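Side-chain contacts in malonate decarboxylase subunit alpha (PDB 6MPR), which probably transfers acyl carrier protein from acetyl-ACP to malonate, giving malonyl-ACP and acetate, as the alpha subunit of a malonate decarboxylase: residues A[297-302]-A[351-356]; A[259-264]-A[408-413]. All coordinates share one frame; numbering follows the deposited sequence.

Contact 1: A[297-302]-A[351-356]; sequences NWTLNP and MMCQLA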
loop_
_atom_site.group_PDB
_atom_site.type_symbol
_atom_site.label_atom_id
_atom_site.label_comp_id
_atom_site.label_asym_id
_atom_site.label_seq_id
_atom_site.Cartn_x
_atom_site.Cartn_y
_atom_site.Cartn_z
ATOM N N ASN A 297 -18.982 -3.597 3.423
ATOM C CA ASN A 297 -18.042 -2.645 2.841
ATOM C C ASN A 297 -17.132 -3.352 1.853
ATOM O O ASN A 297 -16.509 -4.361 2.190
ATOM C CB ASN A 297 -17.238 -1.973 3.953
ATOM C CG ASN A 297 -18.132 -1.400 5.023
ATOM O OD1 ASN A 297 -18.892 -0.466 4.768
ATOM N ND2 ASN A 297 -18.062 -1.961 6.225
ATOM N N TRP A 298 -17.046 -2.822 0.635
ATOM C CA TRP A 298 -16.379 -3.525 -0.442
ATOM C C TRP A 298 -15.249 -2.705 -1.061
ATOM O O TRP A 298 -15.324 -1.473 -1.161
ATOM C CB TRP A 298 -17.390 -3.886 -1.538
ATOM C CG TRP A 298 -18.514 -4.795 -1.098
ATOM C CD1 TRP A 298 -19.536 -4.503 -0.224
ATOM C CD2 TRP A 298 -18.741 -6.124 -1.552
ATOM N NE1 TRP A 298 -20.376 -5.587 -0.101
ATOM C CE2 TRP A 298 -19.917 -6.592 -0.919
ATOM C CE3 TRP A 298 -18.067 -6.974 -2.440
ATOM C CZ2 TRP A 298 -20.429 -7.870 -1.145
ATOM C CZ3 TRP A 298 -18.577 -8.246 -2.658
ATOM C CH2 TRP A 298 -19.754 -8.677 -2.017
ATOM N N THR A 299 -14.203 -3.408 -1.478
ATOM C CA THR A 299 -13.239 -2.903 -2.445
ATOM C C THR A 299 -13.484 -3.703 -3.715
ATOM O O THR A 299 -13.194 -4.909 -3.765
ATOM C CB THR A 299 -11.797 -3.051 -1.958
ATOM O OG1 THR A 299 -11.540 -4.429 -1.643
ATOM C CG2 THR A 299 -11.563 -2.204 -0.724
ATOM N N LEU A 300 -14.048 -3.045 -4.725
ATOM C CA LEU A 300 -14.595 -3.768 -5.869
ATOM C C LEU A 300 -14.887 -2.779 -6.992
ATOM O O LEU A 300 -15.250 -1.631 -6.730
ATOM C CB LEU A 300 -15.896 -4.493 -5.477
ATOM C CG LEU A 300 -16.326 -5.661 -6.367
ATOM C CD1 LEU A 300 -15.557 -6.920 -5.955
ATOM C CD2 LEU A 300 -17.810 -5.867 -6.242
ATOM N N ASN A 301 -14.759 -3.230 -8.244
ATOM C CA ASN A 301 -15.307 -2.422 -9.319
ATOM C C ASN A 301 -16.832 -2.499 -9.281
ATOM O O ASN A 301 -17.411 -3.286 -8.523
ATOM C CB ASN A 301 -14.729 -2.860 -10.662
ATOM C CG ASN A 301 -13.388 -2.208 -10.942
ATOM O OD1 ASN A 301 -12.804 -1.577 -10.060
ATOM N ND2 ASN A 301 -12.893 -2.356 -12.163
ATOM N N PRO A 302 -17.532 -1.631 -10.045
ATOM C CA PRO A 302 -19.011 -1.701 -9.991
ATOM C C PRO A 302 -19.576 -2.881 -10.783
ATOM O O PRO A 302 -20.068 -2.759 -11.915
ATOM C CB PRO A 302 -19.438 -0.356 -10.591
ATOM C CG PRO A 302 -18.194 0.474 -10.699
ATOM C CD PRO A 302 -17.099 -0.507 -10.890
ATOM N N MET A 351 -4.610 2.423 -6.911
ATOM C CA MET A 351 -3.646 2.343 -5.815
ATOM C C MET A 351 -4.347 2.360 -4.460
ATOM O O MET A 351 -4.049 1.536 -3.579
ATOM C CB MET A 351 -2.626 3.478 -5.894
ATOM C CG MET A 351 -1.713 3.488 -4.666
ATOM S SD MET A 351 -0.013 3.960 -4.965
ATOM C CE MET A 351 -0.074 5.734 -4.832
ATOM N N MET A 352 -5.289 3.290 -4.268
ATOM C CA MET A 352 -5.958 3.394 -2.972
ATOM C C MET A 352 -6.828 2.177 -2.693
ATOM O O MET A 352 -6.875 1.675 -1.557
ATOM C CB MET A 352 -6.774 4.686 -2.917
ATOM C CG MET A 352 -7.513 4.954 -1.608
ATOM S SD MET A 352 -8.367 6.550 -1.745
ATOM C CE MET A 352 -6.974 7.668 -1.588
ATOM N N CYS A 353 -7.497 1.676 -3.728
ATOM C CA CYS A 353 -8.378 0.534 -3.553
ATOM C C CYS A 353 -7.579 -0.736 -3.279
ATOM O O CYS A 353 -7.956 -1.534 -2.420
ATOM C CB CYS A 353 -9.244 0.378 -4.799
ATOM S SG CYS A 353 -10.718 -0.585 -4.557
ATOM N N GLN A 354 -6.478 -0.945 -4.010
ATOM C CA GLN A 354 -5.613 -2.095 -3.725
ATOM C C GLN A 354 -5.014 -2.010 -2.327
ATOM O O GLN A 354 -4.920 -3.023 -1.623
ATOM C CB GLN A 354 -4.501 -2.183 -4.765
ATOM C CG GLN A 354 -4.925 -2.777 -6.096
ATOM C CD GLN A 354 -5.087 -4.277 -6.030
ATOM O OE1 GLN A 354 -4.351 -4.954 -5.311
ATOM N NE2 GLN A 354 -6.049 -4.807 -6.775
ATOM N N LEU A 355 -4.601 -0.806 -1.903
ATOM C CA LEU A 355 -4.101 -0.646 -0.536
ATOM C C LEU A 355 -5.159 -1.047 0.490
ATOM O O LEU A 355 -4.866 -1.770 1.454
ATOM C CB LEU A 355 -3.659 0.797 -0.305
ATOM C CG LEU A 355 -2.754 1.000 0.910
ATOM C CD1 LEU A 355 -1.495 0.124 0.805
ATOM C CD2 LEU A 355 -2.393 2.473 1.041
ATOM N N ALA A 356 -6.395 -0.574 0.314
ATOM C CA ALA A 356 -7.464 -0.988 1.220
ATOM C C ALA A 356 -7.702 -2.486 1.134
ATOM O O ALA A 356 -7.982 -3.135 2.149
ATOM C CB ALA A 356 -8.756 -0.230 0.917
#

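Contact 2: A[259-264]-A[408-413]; sequences EKHNVQ and WLDMRL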
loop_
_atom_site.group_PDB
_atom_site.type_symbol
_atom_site.label_atom_id
_atom_site.label_comp_id
_atom_site.label_asym_id
_atom_site.label_seq_id
_atom_site.Cartn_x
_atom_site.Cartn_y
_atom_site.Cartn_z
ATOM N N GLU A 259 -20.563 -15.999 7.004
ATOM C CA GLU A 259 -21.324 -16.069 8.245
ATOM C C GLU A 259 -20.455 -16.587 9.390
ATOM O O GLU A 259 -20.471 -16.034 10.495
ATOM C CB GLU A 259 -22.543 -16.968 8.058
ATOM C CG GLU A 259 -23.474 -16.945 9.271
ATOM C CD GLU A 259 -24.687 -17.844 9.125
ATOM O OE1 GLU A 259 -24.811 -18.559 8.104
ATOM O OE2 GLU A 259 -25.524 -17.830 10.045
ATOM N N LYS A 260 -19.693 -17.653 9.135
ATOM C CA LYS A 260 -18.929 -18.313 10.192
ATOM C C LYS A 260 -17.980 -17.347 10.884
ATOM O O LYS A 260 -17.839 -17.370 12.113
ATOM C CB LYS A 260 -18.140 -19.493 9.609
ATOM C CG LYS A 260 -17.266 -20.223 10.643
ATOM C CD LYS A 260 -16.520 -21.397 10.016
ATOM C CE LYS A 260 -15.587 -22.054 11.030
ATOM N NZ LYS A 260 -16.335 -22.835 12.055
ATOM N N HIS A 261 -17.310 -16.497 10.108
ATOM C CA HIS A 261 -16.289 -15.605 10.636
ATOM C C HIS A 261 -16.734 -14.155 10.719
ATOM O O HIS A 261 -15.911 -13.293 11.047
ATOM C CB HIS A 261 -15.025 -15.701 9.781
ATOM C CG HIS A 261 -14.501 -17.092 9.651
ATOM N ND1 HIS A 261 -13.938 -17.769 10.707
ATOM C CD2 HIS A 261 -14.463 -17.939 8.595
ATOM C CE1 HIS A 261 -13.571 -18.977 10.310
ATOM N NE2 HIS A 261 -13.874 -19.102 9.032
ATOM N N ASN A 262 -17.998 -13.860 10.418
ATOM C CA ASN A 262 -18.558 -12.508 10.544
ATOM C C ASN A 262 -17.820 -11.508 9.647
ATOM O O ASN A 262 -17.396 -10.439 10.086
ATOM C CB ASN A 262 -18.542 -12.063 12.007
ATOM C CG ASN A 262 -19.470 -10.886 12.276
ATOM O OD1 ASN A 262 -20.558 -10.786 11.697
ATOM N ND2 ASN A 262 -19.036 -9.980 13.155
ATOM N N VAL A 263 -17.681 -11.867 8.373
ATOM C CA VAL A 263 -16.956 -11.045 7.402
ATOM C C VAL A 263 -17.785 -9.808 7.079
ATOM O O VAL A 263 -18.893 -9.916 6.548
ATOM C CB VAL A 263 -16.647 -11.853 6.137
ATOM C CG1 VAL A 263 -15.996 -10.975 5.058
ATOM C CG2 VAL A 263 -15.771 -13.065 6.483
ATOM N N GLN A 264 -17.249 -8.631 7.408
ATOM C CA GLN A 264 -17.893 -7.347 7.148
ATOM C C GLN A 264 -17.418 -6.680 5.872
ATOM O O GLN A 264 -18.167 -5.884 5.286
ATOM C CB GLN A 264 -17.627 -6.357 8.291
ATOM C CG GLN A 264 -17.965 -6.848 9.671
ATOM C CD GLN A 264 -19.421 -7.196 9.780
ATOM O OE1 GLN A 264 -20.287 -6.339 9.600
ATOM N NE2 GLN A 264 -19.709 -8.470 10.055
ATOM N N TRP A 408 -10.732 -11.137 11.403
ATOM C CA TRP A 408 -9.275 -11.198 11.479
ATOM C C TRP A 408 -8.819 -11.812 12.800
ATOM O O TRP A 408 -7.880 -12.618 12.828
ATOM C CB TRP A 408 -8.717 -9.790 11.290
ATOM C CG TRP A 408 -7.232 -9.628 11.261
ATOM C CD1 TRP A 408 -6.412 -9.758 10.179
ATOM C CD2 TRP A 408 -6.399 -9.227 12.351
ATOM N NE1 TRP A 408 -5.107 -9.489 10.537
ATOM C CE2 TRP A 408 -5.078 -9.146 11.864
ATOM C CE3 TRP A 408 -6.640 -8.926 13.690
ATOM C CZ2 TRP A 408 -4.007 -8.797 12.672
ATOM C CZ3 TRP A 408 -5.574 -8.567 14.490
ATOM C CH2 TRP A 408 -4.269 -8.511 13.979
ATOM N N LEU A 409 -9.483 -11.460 13.903
ATOM C CA LEU A 409 -9.189 -12.110 15.180
ATOM C C LEU A 409 -9.546 -13.592 15.165
ATOM O O LEU A 409 -8.914 -14.385 15.874
ATOM C CB LEU A 409 -9.961 -11.431 16.318
ATOM C CG LEU A 409 -9.436 -10.093 16.818
ATOM C CD1 LEU A 409 -10.367 -9.525 17.899
ATOM C CD2 LEU A 409 -8.034 -10.303 17.369
ATOM N N ASP A 410 -10.570 -13.980 14.395
ATOM C CA ASP A 410 -11.014 -15.370 14.381
ATOM C C ASP A 410 -9.954 -16.300 13.809
ATOM O O ASP A 410 -10.023 -17.515 14.034
ATOM C CB ASP A 410 -12.316 -15.497 13.585
ATOM C CG ASP A 410 -13.260 -16.543 14.149
ATOM O OD1 ASP A 410 -13.152 -16.879 15.356
ATOM O OD2 ASP A 410 -14.109 -17.042 13.377
ATOM N N MET A 411 -8.971 -15.754 13.093
ATOM C CA MET A 411 -7.867 -16.530 12.552
ATOM C C MET A 411 -6.725 -16.734 13.545
ATOM O O MET A 411 -5.805 -17.510 13.256
ATOM C CB MET A 411 -7.324 -15.846 11.294
ATOM C CG MET A 411 -8.326 -15.705 10.141
ATOM S SD MET A 411 -8.894 -17.281 9.427
ATOM C CE MET A 411 -10.464 -17.419 10.250
ATOM N N ARG A 412 -6.754 -16.056 14.691
ATOM C CA ARG A 412 -5.658 -16.126 15.647
ATOM C C ARG A 412 -5.618 -17.474 16.366
ATOM O O ARG A 412 -6.650 -18.095 16.630
ATOM C CB ARG A 412 -5.775 -15.000 16.680
ATOM C CG ARG A 412 -4.681 -15.022 17.741
ATOM C CD ARG A 412 -4.675 -13.780 18.625
ATOM N NE ARG A 412 -5.903 -13.596 19.395
ATOM C CZ ARG A 412 -6.063 -12.654 20.326
ATOM N NH1 ARG A 412 -5.058 -11.834 20.629
ATOM N NH2 ARG A 412 -7.219 -12.540 20.968
ATOM N N LEU A 413 -4.393 -17.914 16.676
ATOM C CA LEU A 413 -4.117 -19.090 17.501
ATOM C C LEU A 413 -5.063 -19.201 18.694
ATOM O O LEU A 413 -5.261 -18.240 19.439
ATOM C CB LEU A 413 -2.669 -19.011 17.993
ATOM C CG LEU A 413 -2.115 -20.105 18.903
ATOM C CD1 LEU A 413 -1.635 -21.299 18.087
ATOM C CD2 LEU A 413 -0.998 -19.551 19.786
#

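Contact 1: A[297-302]-A[351-356]
Neither segment brings a ring to the place where Thr-299 meets Cys-353 and Ala-356; the backbone carbonyl of Cys-353 flanks the threonine, Cys-353 O lying 4.0 Å from Thr-299 CG2, and Phe-321 and His-319 pack on Cys-353 from outside. The one large ring of 297-302, Trp-298, contributes nothing here: it meets His-268 edge-to-face and also touches Leu-266 and Val-318 of the neighbouring strands. Threonine is left to face the helix from the end of strand 297-299. Its CB rests against the sulfur of Cys-353, with Thr-299 CB and Cys-353 SG 3.7 Å apart, while its methyl reaches one turn further along the helix, where Thr-299 CG2 and Ala-356 CB stand 3.8 Å apart. With OG1 set between the backbone N and the carbonyl carbon (chi1 56°), CG2 takes the place beside the backbone N, and the methyl, not the hydroxyl, is what Ala-356 receives. The sulfur arrives from the flank: Cys-353 SG lies anti to its own backbone N (chi1 -160°) and extends to the strand, although the bond from CA to CB does not aim there. It is also hydrogen-bonded outside the two segments. The small residues suit the place, because the CA atoms of Thr-299 and Cys-353 approach to 6.1 Å, a spacing with little room for bulk; the beta-branched threonine suits a strand and the alanine a helix. All the touching residues are buried, and the contact between them is van der Waals in kind. Thr-299 O is bonded by Asn-267 ND2 from the adjacent strand, and Ala-356 also packs on Val-151 of the second subunit. Helix 350-359 lying against strand 297-299 is the helix-on-sheet packing of an alpha/beta fold.

Contact 2: A[259-264]-A[408-413]
His-261 and Asp-410 bring their CA atoms to 6.5 Å where the last turn of helix 244-261 comes up to helix 406-410, the former closing in a Schellman motif as Asn-262 takes positive phi and the chain turns toward strand 265-268. Asparagine tolerates this left-handed conformation better than most residues. The two side chains cross at about a right angle and are joined by a histidine-carboxylate hydrogen bond: ND1 of His-261 donates to OD2 of Asp-410 over 2.8 Å, nearly straight at 161°. The oxygen sits near the ring plane, at its edge, but is itself met on its anti side and somewhat out of the carboxylate plane, the ring and carboxylate being turned 67° against each other. The bond fixes the rotation of the imidazole and gives its buried N-H a partner. The ring is also clasped from above and below. Lys-260 CG covers one face, 3.9 Å above the plane of the His-261 ring; that chain runs on outward, leaving Lys-260 NZ 6.3 Å from Asp-410 OD2, near enough perhaps to steady the negative charge but not in contact with it. His-474 and Tyr-485 bring further rings to the imidazole. Methionine suits the other face because its flexible thioether can bend at chi2 and chi3 to deliver a slim methyl. Met-411 CE makes a CH-pi contact 3.7 Å from the ring centroid of His-261, while its sulfur stands farther off above the same face. Offset toward the rim, Met-411 CE lies 3.5 Å from both His-261 CE1 and His-261 ND1.

How the contacts relate
Along the chain the order is 259-264, 297-302, 351-356 and 408-413, so the segments of contact 2 bracket both segments of contact 1. Their centres lie 20 Å apart, contact 1 deeper in the chain, yet both are built around the mixed sheet. Segment 259-264 leads into strand 265-268, the parallel neighbour of strand 297-299, and the two contacts touch there: Asn-297 N and Gln-264 O are 3.1 Å apart, a probable hydrogen bond. Helix 350-359 runs directly into strand 363-366, whereas 406-410 is followed by helix 418-423 before strand 429-433. Both contacts reach the second subunit, so this part of the chain also helps to form the interface.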